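Local coordinates for ATP:cob(I)alamin adenosyltransferase, putative (Burkholderia thailandensis, PDB 2ZHZ), which probably transfers the adenosyl group of ATP to the cobalt of reduced cobalamin, forming adenosylcobalamin and releasing triphosphate, and works as a homotrimer, at residues Gly13-Thr18 with Gly23-Lys28. Numbering follows the deposited sequence.
Sequences GDDGTT and GSRVRK. With ATP (adenosine-5'-triphosphate), chain G.
K28 runs its extended side chain past the carbonyl of G16 and ends between protein and nucleotide: NZ donates to G13 O at 3.1 Å and to the beta-phosphate oxygen O1B of ATP at 2.7 Å. The lysine meets G13 O well off the carbonyl axis, with a C=O...N angle of 111°, while G16 N closes the type I turn G13-G16 onto the same oxygen from the opposite face. Beside the lysine, T18 OG1 is hydrogen-bonded to ATP O2B at 3.1 Å, and CG2 of T18 packs on CG2 of V26, 4.0 Å away; both side chains also rest on I33 of helix 31-50.

One residue before V26 on strand 25-27, R25 crosses T17 at about a right angle. Its chain bends at chi3 (80°), bringing NE and NH2 side-on to one atom, T17 OG1, which lies in the guanidinium plane 2.9 Å from NH2; the carbonyl carbon of T18 sits against one face of the group, toward its rim. That hydroxyl in turn donates to D15 OD1. The same carboxylate oxygen accepts T17 N in an Asx turn, both donors coming from one face of its plane, so D15 fixes the threonine that R25 grips.

The backbones of the hairpin set this up: T18 and V26 form an antiparallel hydrogen-bonded pair, T18 N to V26 O at 2.8 Å, and K28 N continues the ladder to G16 O at an N-H...O angle of 167°. T17 and R27 are the non-hydrogen-bonded pair between.

From the second subunit, E132 adds a salt bridge to K28 NZ, and R150 and R154 form salt bridges with D14. A short beta hairpin and its preceding turn thus build one wall of the intersubunit ATP site found in PduO-type adenosyltransferases.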
# COMPACT_ATOMS: atom_id res chain seq x y z
N GLY B 13 18.60 9.96 10.74
CA GLY B 13 17.58 9.21 11.46
C GLY B 13 17.93 7.77 11.77
O GLY B 13 17.03 6.94 11.94
N ASP B 14 19.22 7.46 11.84
CA ASP B 14 19.64 6.09 12.15
C ASP B 14 19.19 5.65 13.54
O ASP B 14 19.09 4.45 13.80
CB ASP B 14 21.16 5.95 12.07
CG ASP B 14 21.64 5.63 10.67
OD1 ASP B 14 20.80 5.32 9.80
OD2 ASP B 14 22.87 5.66 10.44
N ASP B 15 18.93 6.60 14.43
CA ASP B 15 18.52 6.25 15.79
C ASP B 15 17.02 6.01 15.95
O ASP B 15 16.53 5.81 17.05
CB ASP B 15 18.99 7.31 16.79
CG ASP B 15 18.26 8.63 16.63
OD1 ASP B 15 17.47 8.79 15.68
OD2 ASP B 15 18.49 9.53 17.47
N GLY B 16 16.30 6.02 14.83
CA GLY B 16 14.87 5.76 14.90
C GLY B 16 14.00 6.98 15.14
O GLY B 16 12.80 6.84 15.32
N THR B 17 14.61 8.16 15.15
CA THR B 17 13.84 9.39 15.35
C THR B 17 13.96 10.25 14.10
O THR B 17 14.82 10.02 13.25
CB THR B 17 14.34 10.21 16.58
OG1 THR B 17 15.63 10.78 16.31
CG2 THR B 17 14.45 9.32 17.80
N THR B 18 13.08 11.23 13.99
CA THR B 18 13.09 12.14 12.85
C THR B 18 12.61 13.51 13.33
O THR B 18 12.10 13.65 14.44
CB THR B 18 12.19 11.63 11.71
OG1 THR B 18 12.40 12.44 10.54
CG2 THR B 18 10.72 11.70 12.11
N GLY B 23 10.97 21.99 14.12
CA GLY B 23 12.21 21.77 14.84
C GLY B 23 12.17 20.67 15.89
O GLY B 23 13.21 20.26 16.40
N SER B 24 10.98 20.19 16.22
CA SER B 24 10.85 19.14 17.23
C SER B 24 11.21 17.77 16.67
O SER B 24 11.18 17.56 15.46
CB SER B 24 9.42 19.11 17.78
OG SER B 24 8.49 18.80 16.77
N ARG B 25 11.57 16.85 17.56
CA ARG B 25 11.92 15.49 17.16
C ARG B 25 10.93 14.49 17.71
O ARG B 25 10.43 14.65 18.83
CB ARG B 25 13.31 15.10 17.65
CG ARG B 25 14.44 15.78 16.92
CD ARG B 25 15.74 15.02 17.16
NE ARG B 25 15.86 13.84 16.31
CZ ARG B 25 15.94 13.88 14.98
NH1 ARG B 25 15.92 15.05 14.35
NH2 ARG B 25 16.06 12.76 14.29
N VAL B 26 10.66 13.45 16.94
CA VAL B 26 9.73 12.41 17.35
C VAL B 26 10.26 11.07 16.86
O VAL B 26 11.06 11.02 15.93
CB VAL B 26 8.33 12.64 16.77
CG1 VAL B 26 7.75 13.95 17.29
CG2 VAL B 26 8.39 12.66 15.24
N ARG B 27 9.82 9.99 17.50
CA ARG B 27 10.25 8.66 17.09
C ARG B 27 9.50 8.36 15.80
O ARG B 27 8.38 8.83 15.61
CB ARG B 27 9.92 7.63 18.18
CG ARG B 27 10.80 6.39 18.12
CD ARG B 27 10.73 5.61 19.42
NE ARG B 27 9.44 4.96 19.60
CZ ARG B 27 9.05 4.37 20.73
NH1 ARG B 27 9.86 4.36 21.78
NH2 ARG B 27 7.86 3.78 20.80
N LYS B 28 10.11 7.58 14.91
CA LYS B 28 9.48 7.29 13.63
C LYS B 28 8.17 6.51 13.68
O LYS B 28 7.44 6.47 12.69
CB LYS B 28 10.48 6.61 12.70
CG LYS B 28 11.48 7.60 12.13
CD LYS B 28 12.61 6.95 11.37
CE LYS B 28 13.51 8.01 10.76
NZ LYS B 28 14.64 7.43 9.99
PG ATP G . 18.11 10.54 7.30
O1G ATP G . 18.48 9.51 8.34
O2G ATP G . 19.23 11.47 6.93
O3G ATP G . 17.58 9.92 6.02
PB ATP G . 15.46 11.01 8.53
O1B ATP G . 15.30 9.53 8.43
O2B ATP G . 15.27 11.61 9.90
O3B ATP G . 16.92 11.50 7.94
PA ATP G . 14.26 11.50 5.92
O1A ATP G . 14.12 10.03 5.65
O2A ATP G . 15.33 12.30 5.19
O3A ATP G . 14.41 11.77 7.53
O5' ATP G . 12.82 12.13 5.59
C5' ATP G . 12.56 13.51 5.78
C4' ATP G . 11.13 13.74 6.28
O4' ATP G . 10.28 12.59 6.10
C3' ATP G . 11.10 14.12 7.75
O3' ATP G . 10.67 15.49 7.91
C2' ATP G . 10.16 13.13 8.43
O2' ATP G . 9.06 13.81 9.06
C1' ATP G . 9.67 12.18 7.33
N9 ATP G . 10.02 10.74 7.63
C8 ATP G . 11.24 10.26 8.00
N7 ATP G . 11.21 8.92 8.19
C5 ATP G . 9.96 8.50 7.96
C6 ATP G . 9.22 7.19 7.98
N6 ATP G . 9.87 6.04 8.31
N1 ATP G . 7.88 7.19 7.66
C2 ATP G . 7.21 8.34 7.33
N3 ATP G . 7.82 9.57 7.29
C4 ATP G . 9.16 9.71 7.59